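Local coordinates for protein phosphonate monoester hydrolase (Ruegeria pomeroyi, PDB 4UPK) that is an enzyme of the sulfatase family, within the alkaline phosphatase clan, and assembles from four protein chains, at residues N80-R86 / A346-E350; N103-H109 / S134-Y140; G359-V363 / E434-S438. All blocks are in the same frame, centred on the assembly; numbering follows the deposited sequence.

How the contacts relate
From the N terminus, residues 80-86 open contact 1, at the start of helix 82-91. Contact 2 then opens and closes completely within that span, pinning two loops (103-109 and 134-140) to each other on the way. Contact 1 closes about 260 residues on, where 346-350 leaves strand 340-346. Contact 3 follows in series, tying 359-363 to the end of strand 431-436 in the antiparallel sheet. Contact 1 touches both others: Gly83 N lies 3.1 Å from Asn103 OD1, and Glu350 OE2 lies 2.8 Å from Gly359 N. Contacts 2 and 3 do not touch.

Contact 1. Residues N80-R86 / A346-E350; sequences NPCGPSR and ADHGE
Asp347 meets Ser85 and Arg86 where the Cys82-Gly83-Pro84-Ser85-Arg86 sequence, which fits the C-x-P-S-R signature of sulfatases, begins helix 82-91. The aspartate comes directly after strand 340-346 of the mixed sheet, so the contact joins a strand end to the first turn of a helix in the heart of the chain. Its side chain can be followed outward. CB lies against the guanidinium of Arg86, 3.4 Å from NH2. CG is held anti to the backbone N (chi1 -175°), which carries the carboxylate to the helix. There OD1 takes the salt bridge from Arg86 NE at 2.7 Å, approached from well above the carboxylate plane, with an N-H...O angle of only 142°. The arginine chain bends at chi2 and chi3, bringing NE to OD1, and its NH2 has a second carboxylate, that of Asp42. OD2 lies against Ser85 CB (2.9 Å) and accepts from His348 ND1 at 2.7 Å on its anti lone pair, so both oxygens are engaged and the carboxylate is fixed in rotation. Ser85 OG donates to the main-chain Asp347 O at 2.7 Å, from above the carbonyl plane, and Ser77 OG bonds to both of these atoms. Asn80 crosses His348 at about a right angle: while its ND2 is held by Ala367 O, the buried OD1, without a polar partner in the model, sits 3.1 Å from His348 CB.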
loop_
_atom_site.group_PDB
_atom_site.type_symbol
_atom_site.label_atom_id
_atom_site.label_comp_id
_atom_site.label_asym_id
_atom_site.label_seq_id
_atom_site.Cartn_x
_atom_site.Cartn_y
_atom_site.Cartn_z
ATOM N N ASN A 80 -15.017 -13.279 -23.381
ATOM C CA ASN A 80 -14.756 -12.486 -24.565
ATOM C C ASN A 80 -15.164 -11.006 -24.338
ATOM O O ASN A 80 -16.020 -10.721 -23.471
ATOM C CB ASN A 80 -15.516 -13.078 -25.757
ATOM C CG ASN A 80 -14.641 -13.841 -26.700
ATOM O OD1 ASN A 80 -13.599 -13.356 -27.117
ATOM N ND2 ASN A 80 -15.085 -15.006 -27.122
ATOM N N PRO A 81 -14.549 -10.052 -25.083
ATOM C CA PRO A 81 -13.515 -10.220 -26.121
ATOM C C PRO A 81 -12.081 -10.282 -25.591
ATOM O O PRO A 81 -11.852 -10.823 -24.519
ATOM C CB PRO A 81 -13.819 -9.090 -27.113
ATOM C CG PRO A 81 -14.662 -8.075 -26.341
ATOM C CD PRO A 81 -14.908 -8.635 -24.949
ATOM N N CYS A 82 -11.115 -9.794 -26.388
ATOM C CA CYS A 82 -9.673 -9.790 -26.135
ATOM C C CYS A 82 -9.255 -9.462 -24.709
ATOM O O CYS A 82 -8.552 -10.274 -24.108
ATOM C CB CYS A 82 -8.957 -8.915 -27.157
ATOM S SG CYS A 82 -10.064 -7.789 -28.038
ATOM N N GLY A 83 -9.680 -8.292 -24.198
ATOM C CA GLY A 83 -9.372 -7.818 -22.852
ATOM C C GLY A 83 -9.843 -8.808 -21.800
ATOM O O GLY A 83 -9.013 -9.464 -21.166
ATOM N N PRO A 84 -11.172 -9.034 -21.672
ATOM C CA PRO A 84 -11.662 -10.054 -20.713
ATOM C C PRO A 84 -11.025 -11.444 -20.888
ATOM O O PRO A 84 -10.650 -12.101 -19.901
ATOM C CB PRO A 84 -13.170 -10.107 -21.000
ATOM C CG PRO A 84 -13.489 -8.749 -21.531
ATOM C CD PRO A 84 -12.290 -8.340 -22.342
ATOM N N SER A 85 -10.903 -11.893 -22.150
ATOM C CA SER A 85 -10.329 -13.188 -22.482
ATOM C C SER A 85 -8.835 -13.293 -22.167
ATOM O O SER A 85 -8.388 -14.368 -21.809
ATOM C CB SER A 85 -10.626 -13.548 -23.923
ATOM O OG SER A 85 -10.327 -14.913 -24.121
ATOM N N ARG A 86 -8.085 -12.182 -22.249
ATOM C CA ARG A 86 -6.671 -12.083 -21.851
ATOM C C ARG A 86 -6.553 -12.030 -20.319
ATOM O O ARG A 86 -5.694 -12.710 -19.755
ATOM C CB ARG A 86 -6.006 -10.850 -22.496
ATOM C CG ARG A 86 -4.518 -10.982 -22.763
ATOM C CD ARG A 86 -4.135 -12.220 -23.534
ATOM N NE ARG A 86 -4.700 -12.238 -24.880
ATOM C CZ ARG A 86 -4.019 -11.957 -25.982
ATOM N NH1 ARG A 86 -2.751 -11.579 -25.908
ATOM N NH2 ARG A 86 -4.596 -12.053 -27.164
ATOM N N ALA A 346 -4.775 -19.831 -28.754
ATOM C CA ALA A 346 -5.404 -18.605 -29.219
ATOM C C ALA A 346 -6.234 -18.093 -28.040
ATOM O O ALA A 346 -6.688 -18.895 -27.220
ATOM C CB ALA A 346 -6.279 -18.849 -30.436
ATOM N N ASP A 347 -6.391 -16.769 -27.928
ATOM C CA ASP A 347 -7.155 -16.116 -26.866
ATOM C C ASP A 347 -8.679 -16.362 -26.989
ATOM O O ASP A 347 -9.345 -16.654 -26.003
ATOM C CB ASP A 347 -6.832 -14.620 -26.872
ATOM C CG ASP A 347 -7.464 -13.872 -25.742
ATOM O OD1 ASP A 347 -6.858 -13.820 -24.661
ATOM O OD2 ASP A 347 -8.555 -13.319 -25.945
ATOM N N HIS A 348 -9.198 -16.257 -28.202
ATOM C CA HIS A 348 -10.596 -16.422 -28.593
ATOM C C HIS A 348 -10.605 -16.804 -30.079
ATOM O O HIS A 348 -9.562 -16.849 -30.733
ATOM C CB HIS A 348 -11.401 -15.098 -28.389
ATOM C CG HIS A 348 -10.735 -13.903 -29.010
ATOM N ND1 HIS A 348 -9.908 -13.085 -28.272
ATOM C CD2 HIS A 348 -10.701 -13.504 -30.301
ATOM C CE1 HIS A 348 -9.384 -12.226 -29.131
ATOM N NE2 HIS A 348 -9.856 -12.421 -30.360
ATOM N N GLY A 349 -11.808 -17.064 -30.580
ATOM C CA GLY A 349 -12.067 -17.399 -31.961
ATOM C C GLY A 349 -12.551 -16.212 -32.771
ATOM O O GLY A 349 -12.383 -15.050 -32.392
ATOM N N GLU A 350 -13.147 -16.524 -33.917
ATOM C CA GLU A 350 -13.578 -15.578 -34.928
ATOM C C GLU A 350 -14.719 -16.241 -35.675
ATOM O O GLU A 350 -14.531 -17.360 -36.135
ATOM C CB GLU A 350 -12.379 -15.349 -35.898
ATOM C CG GLU A 350 -12.646 -14.496 -37.127
ATOM C CD GLU A 350 -13.464 -13.245 -36.900
ATOM O OE1 GLU A 350 -13.023 -12.401 -36.097
ATOM O OE2 GLU A 350 -14.593 -13.159 -37.431
#

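Contact 2. Residues N103-H109 / S134-Y140; sequences NGTPLRH and SQDPRAY
Asp136 OD2 is gripped from both segments: His109 N donates to it across the contact at 2.8 Å, near the anti side, and Arg138 NH2 reaches its syn side at 2.8 Å. The second oxygen closes an Asx turn, since OD1 accepts a longer bond from the backbone N of Arg138, two residues on. OD1 also takes Arg138 NE at 2.9 Å on its syn lone pair, an almost straight bond (172°). The guanidinium therefore holds the carboxylate side-on, one nitrogen to each oxygen, and four donors together lock its rotation. Bending the arginine at chi3 (-57°) turns its head back to the Asp136 carboxylate, edge to edge.

Two loops of the family's alpha/beta domain are joined here, and the backbone bond from Leu107 N to Ser134 O supplements the carboxylate's link. Further out, Arg108 and Arg138 bring like charges together, NH1 to NH1 at 4.0 Å. Water 1 accepts from Arg108 NH1 and Arg138 NH2, and Asp518 of the second subunit forms a salt bridge with Arg108 NH2; both would be expected to ease the repulsion. The same subunit packs Leu521 on Thr105 and Asp136, which places the contact at a subunit interface.

Carbon contacts complete the fit. The side chains of Pro106 and Pro137 cross at about a right angle, Pro106 CB 3.8 Å from Pro137 CD. Beyond the carboxylate, a CH-pi contact sets Ala139 CB over the centre of one face of the His109 ring, 3.5 Å from its centroid.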
loop_
_atom_site.group_PDB
_atom_site.type_symbol
_atom_site.label_atom_id
_atom_site.label_comp_id
_atom_site.label_asym_id
_atom_site.label_seq_id
_atom_site.Cartn_x
_atom_site.Cartn_y
_atom_site.Cartn_z
ATOM N N ASN A 103 -13.614 -4.674 -22.633
ATOM C CA ASN A 103 -12.409 -3.923 -22.977
ATOM C C ASN A 103 -12.511 -2.582 -22.247
ATOM O O ASN A 103 -13.582 -1.956 -22.243
ATOM C CB ASN A 103 -12.327 -3.694 -24.498
ATOM C CG ASN A 103 -11.873 -4.886 -25.282
ATOM O OD1 ASN A 103 -11.575 -5.943 -24.730
ATOM N ND2 ASN A 103 -11.834 -4.757 -26.607
ATOM N N GLY A 104 -11.451 -2.219 -21.530
ATOM C CA GLY A 104 -11.430 -0.979 -20.755
ATOM C C GLY A 104 -11.887 -1.127 -19.313
ATOM O O GLY A 104 -11.761 -0.173 -18.548
ATOM N N THR A 105 -12.439 -2.304 -18.913
ATOM C CA THR A 105 -12.886 -2.511 -17.529
ATOM C C THR A 105 -11.672 -2.840 -16.684
ATOM O O THR A 105 -11.013 -3.862 -16.965
ATOM C CB THR A 105 -13.938 -3.595 -17.386
ATOM O OG1 THR A 105 -14.913 -3.445 -18.401
ATOM C CG2 THR A 105 -14.593 -3.564 -15.998
ATOM N N PRO A 106 -11.364 -2.002 -15.654
ATOM C CA PRO A 106 -10.145 -2.230 -14.859
ATOM C C PRO A 106 -10.091 -3.560 -14.130
ATOM O O PRO A 106 -11.112 -4.119 -13.742
ATOM C CB PRO A 106 -10.124 -1.043 -13.888
ATOM C CG PRO A 106 -10.918 0.002 -14.551
ATOM C CD PRO A 106 -12.027 -0.748 -15.232
ATOM N N LEU A 107 -8.883 -4.078 -14.000
ATOM C CA LEU A 107 -8.602 -5.296 -13.259
ATOM C C LEU A 107 -7.957 -4.833 -11.948
ATOM O O LEU A 107 -7.095 -3.943 -11.997
ATOM C CB LEU A 107 -7.628 -6.186 -14.063
ATOM C CG LEU A 107 -7.227 -7.537 -13.457
ATOM C CD1 LEU A 107 -8.373 -8.541 -13.530
ATOM C CD2 LEU A 107 -6.020 -8.099 -14.187
ATOM N N ARG A 108 -8.400 -5.383 -10.777
ATOM C CA ARG A 108 -7.853 -5.052 -9.446
ATOM C C ARG A 108 -6.306 -5.170 -9.477
ATOM O O ARG A 108 -5.769 -6.133 -10.034
ATOM C CB ARG A 108 -8.396 -6.004 -8.371
ATOM C CG ARG A 108 -9.826 -5.784 -7.920
ATOM C CD ARG A 108 -10.132 -6.818 -6.841
ATOM N NE ARG A 108 -11.539 -6.825 -6.446
ATOM C CZ ARG A 108 -12.045 -6.110 -5.447
ATOM N NH1 ARG A 108 -11.261 -5.314 -4.729
ATOM N NH2 ARG A 108 -13.337 -6.159 -5.178
ATOM N N HIS A 109 -5.602 -4.193 -8.894
ATOM C CA HIS A 109 -4.138 -4.194 -8.887
ATOM C C HIS A 109 -3.510 -5.383 -8.160
ATOM O O HIS A 109 -2.454 -5.859 -8.576
ATOM C CB HIS A 109 -3.581 -2.882 -8.340
ATOM C CG HIS A 109 -2.195 -2.593 -8.837
ATOM N ND1 HIS A 109 -1.928 -2.449 -10.193
ATOM C CD2 HIS A 109 -1.047 -2.404 -8.143
ATOM C CE1 HIS A 109 -0.631 -2.204 -10.280
ATOM N NE2 HIS A 109 -0.059 -2.150 -9.075
ATOM N N SER A 134 -6.448 -3.467 -18.639
ATOM C CA SER A 134 -7.014 -2.216 -18.170
ATOM C C SER A 134 -6.542 -2.076 -16.728
ATOM O O SER A 134 -6.833 -2.928 -15.879
ATOM C CB SER A 134 -8.531 -2.259 -18.259
ATOM O OG SER A 134 -8.938 -2.575 -19.576
ATOM N N GLN A 135 -5.732 -1.052 -16.479
ATOM C CA GLN A 135 -5.126 -0.828 -15.170
ATOM C C GLN A 135 -6.098 -0.312 -14.112
ATOM O O GLN A 135 -7.128 0.284 -14.446
ATOM C CB GLN A 135 -3.849 0.042 -15.275
ATOM C CG GLN A 135 -2.855 -0.392 -16.366
ATOM C CD GLN A 135 -2.328 -1.807 -16.255
ATOM O OE1 GLN A 135 -1.769 -2.215 -15.238
ATOM N NE2 GLN A 135 -2.419 -2.567 -17.338
ATOM N N ASP A 136 -5.771 -0.581 -12.837
ATOM C CA ASP A 136 -6.552 -0.176 -11.670
ATOM C C ASP A 136 -6.314 1.325 -11.402
ATOM O O ASP A 136 -5.174 1.723 -11.105
ATOM C CB ASP A 136 -6.160 -1.040 -10.451
ATOM C CG ASP A 136 -7.037 -0.945 -9.208
ATOM O OD1 ASP A 136 -7.912 -0.049 -9.151
ATOM O OD2 ASP A 136 -6.843 -1.763 -8.288
ATOM N N PRO A 137 -7.374 2.174 -11.511
ATOM C CA PRO A 137 -7.198 3.618 -11.258
ATOM C C PRO A 137 -6.717 3.957 -9.845
ATOM O O PRO A 137 -6.125 5.018 -9.650
ATOM C CB PRO A 137 -8.597 4.202 -11.525
ATOM C CG PRO A 137 -9.319 3.174 -12.283
ATOM C CD PRO A 137 -8.780 1.863 -11.844
ATOM N N ARG A 138 -6.964 3.053 -8.876
ATOM C CA ARG A 138 -6.558 3.183 -7.474
ATOM C C ARG A 138 -5.029 3.044 -7.298
ATOM O O ARG A 138 -4.486 3.532 -6.311
ATOM C CB ARG A 138 -7.294 2.149 -6.598
ATOM C CG ARG A 138 -8.825 2.230 -6.679
ATOM C CD ARG A 138 -9.545 1.063 -5.999
ATOM N NE ARG A 138 -9.129 -0.231 -6.543
ATOM C CZ ARG A 138 -9.339 -1.405 -5.957
ATOM N NH1 ARG A 138 -9.994 -1.473 -4.801
ATOM N NH2 ARG A 138 -8.892 -2.520 -6.516
ATOM N N ALA A 139 -4.344 2.385 -8.254
ATOM C CA ALA A 139 -2.895 2.143 -8.223
ATOM C C ALA A 139 -2.037 3.186 -8.951
ATOM O O ALA A 139 -0.802 3.125 -8.852
ATOM C CB ALA A 139 -2.598 0.763 -8.777
ATOM N N TYR A 140 -2.670 4.126 -9.688
ATOM C CA TYR A 140 -1.955 5.139 -10.471
ATOM C C TYR A 140 -2.471 6.567 -10.281
ATOM O O TYR A 140 -3.626 6.762 -9.900
ATOM C CB TYR A 140 -2.059 4.798 -11.968
ATOM C CG TYR A 140 -1.316 3.561 -12.406
ATOM C CD1 TYR A 140 -1.932 2.312 -12.387
ATOM C CD2 TYR A 140 -0.042 3.652 -12.958
ATOM C CE1 TYR A 140 -1.269 1.171 -12.838
ATOM C CE2 TYR A 140 0.626 2.521 -13.424
ATOM C CZ TYR A 140 0.007 1.282 -13.366
ATOM O OH TYR A 140 0.661 0.165 -13.821
HETATM O O HOH W 1 -8.359 -5.052 -4.640
HETATM O O HOH W 2 -3.230 -2.038 -12.302
#

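Contact 3. Residues G359-V363 / E434-S438; sequences GKMTV and ELDIS
An inverse gamma turn centred on Met361 faces strand 431-436, which within this chain is the outermost strand on one side of the four-stranded antiparallel sheet. The turn carries a weak bond from Thr362 N to Lys360 O at 3.0 Å, and from its apex the methionine reaches over to Leu435. Bends at chi2 (-65°) and chi3 (-68°) bring the thioether across to the strand. SD then rests against Leu435 CD1 at 3.8 Å, while the terminal CE goes further, touching the backbone at Asp436 O (3.5 Å) and nearing Ile437 CG2 at 4.2 Å. The two branches of the leucine divide the work: CD1 takes the sulfur, and CD2 lies 3.7 Å from Thr362 O, whose hydrogen bond comes from Tyr368 OH. The meeting is mainly of apolar side-chain atoms, which also rest on two carbonyl oxygens, and it is extended by Trp446 and Tyr286, which both touch Met361.

Where the strand ends, Asp436 forms an Asx turn. Its OD1 accepts Ser438 N at 3.0 Å and, on its syn lone pair, Ser438 OG at 2.7 Å; Arg102 adds a salt bridge to the same oxygen, so three interactions hold this oxygen at the turn after the strand. Packing a loop of the alpha/beta part against a small antiparallel sheet in this way is typical of the two-part sulfatase fold.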
loop_
_atom_site.group_PDB
_atom_site.type_symbol
_atom_site.label_atom_id
_atom_site.label_comp_id
_atom_site.label_asym_id
_atom_site.label_seq_id
_atom_site.Cartn_x
_atom_site.Cartn_y
_atom_site.Cartn_z
ATOM N N GLY A 359 -16.267 -11.441 -35.996
ATOM C CA GLY A 359 -15.704 -11.201 -34.672
ATOM C C GLY A 359 -16.013 -12.281 -33.646
ATOM O O GLY A 359 -16.139 -13.466 -33.977
ATOM N N LYS A 360 -16.164 -11.860 -32.372
ATOM C CA LYS A 360 -16.379 -12.769 -31.244
ATOM C C LYS A 360 -17.429 -12.294 -30.210
ATOM O O LYS A 360 -17.558 -12.932 -29.175
ATOM C CB LYS A 360 -15.017 -13.149 -30.611
ATOM C CG LYS A 360 -14.181 -11.992 -30.082
ATOM C CD LYS A 360 -13.466 -11.224 -31.152
ATOM C CE LYS A 360 -12.565 -10.218 -30.538
ATOM N NZ LYS A 360 -12.250 -9.143 -31.504
ATOM N N MET A 361 -18.191 -11.203 -30.500
ATOM C CA MET A 361 -19.265 -10.696 -29.618
ATOM C C MET A 361 -20.579 -11.449 -29.920
ATOM O O MET A 361 -21.533 -10.896 -30.472
ATOM C CB MET A 361 -19.441 -9.163 -29.700
ATOM C CG MET A 361 -18.356 -8.383 -28.951
ATOM S SD MET A 361 -18.285 -8.576 -27.139
ATOM C CE MET A 361 -19.817 -7.750 -26.667
ATOM N N THR A 362 -20.571 -12.751 -29.591
ATOM C CA THR A 362 -21.664 -13.701 -29.802
ATOM C C THR A 362 -21.555 -14.861 -28.799
ATOM O O THR A 362 -20.677 -14.845 -27.930
ATOM C CB THR A 362 -21.749 -14.134 -31.289
ATOM O OG1 THR A 362 -22.934 -14.893 -31.473
ATOM C CG2 THR A 362 -20.541 -14.935 -31.747
ATOM N N VAL A 363 -22.438 -15.873 -28.947
ATOM C CA VAL A 363 -22.548 -17.038 -28.056
ATOM C C VAL A 363 -22.212 -18.372 -28.746
ATOM O O VAL A 363 -22.205 -19.404 -28.074
ATOM C CB VAL A 363 -23.925 -17.078 -27.329
ATOM C CG1 VAL A 363 -24.132 -15.829 -26.476
ATOM C CG2 VAL A 363 -25.081 -17.263 -28.320
ATOM N N GLU A 434 -18.429 -16.662 -20.477
ATOM C CA GLU A 434 -19.181 -15.464 -20.128
ATOM C C GLU A 434 -18.950 -14.342 -21.147
ATOM O O GLU A 434 -17.902 -14.273 -21.799
ATOM C CB GLU A 434 -18.790 -14.955 -18.730
ATOM C CG GLU A 434 -19.226 -15.838 -17.581
ATOM C CD GLU A 434 -18.824 -15.276 -16.235
ATOM O OE1 GLU A 434 -19.543 -14.393 -15.716
ATOM O OE2 GLU A 434 -17.711 -15.604 -15.772
ATOM N N LEU A 435 -19.926 -13.437 -21.250
ATOM C CA LEU A 435 -19.837 -12.270 -22.128
ATOM C C LEU A 435 -20.576 -11.144 -21.447
ATOM O O LEU A 435 -21.393 -11.394 -20.568
ATOM C CB LEU A 435 -20.459 -12.595 -23.520
ATOM C CG LEU A 435 -20.184 -11.627 -24.684
ATOM C CD1 LEU A 435 -18.775 -11.803 -25.240
ATOM C CD2 LEU A 435 -21.191 -11.845 -25.815
ATOM N N ASP A 436 -20.225 -9.907 -21.779
ATOM C CA ASP A 436 -20.914 -8.749 -21.240
ATOM C C ASP A 436 -21.315 -7.901 -22.428
ATOM O O ASP A 436 -20.444 -7.468 -23.200
ATOM C CB ASP A 436 -20.080 -7.954 -20.210
ATOM C CG ASP A 436 -20.938 -6.958 -19.444
ATOM O OD1 ASP A 436 -21.394 -5.975 -20.054
ATOM O OD2 ASP A 436 -21.245 -7.221 -18.269
ATOM N N ILE A 437 -22.650 -7.729 -22.602
ATOM C CA ILE A 437 -23.278 -6.986 -23.696
ATOM C C ILE A 437 -23.742 -5.572 -23.296
ATOM O O ILE A 437 -24.656 -5.022 -23.912
ATOM C CB ILE A 437 -24.319 -7.830 -24.509
ATOM C CG1 ILE A 437 -25.497 -8.308 -23.648
ATOM C CG2 ILE A 437 -23.626 -8.983 -25.247
ATOM C CD1 ILE A 437 -26.645 -8.773 -24.389
ATOM N N SER A 438 -23.084 -4.981 -22.278
ATOM C CA SER A 438 -23.334 -3.614 -21.806
ATOM C C SER A 438 -22.017 -2.802 -21.833
ATOM O O SER A 438 -20.938 -3.386 -21.887
ATOM C CB SER A 438 -23.940 -3.616 -20.404
ATOM O OG SER A 438 -22.969 -3.883 -19.404
#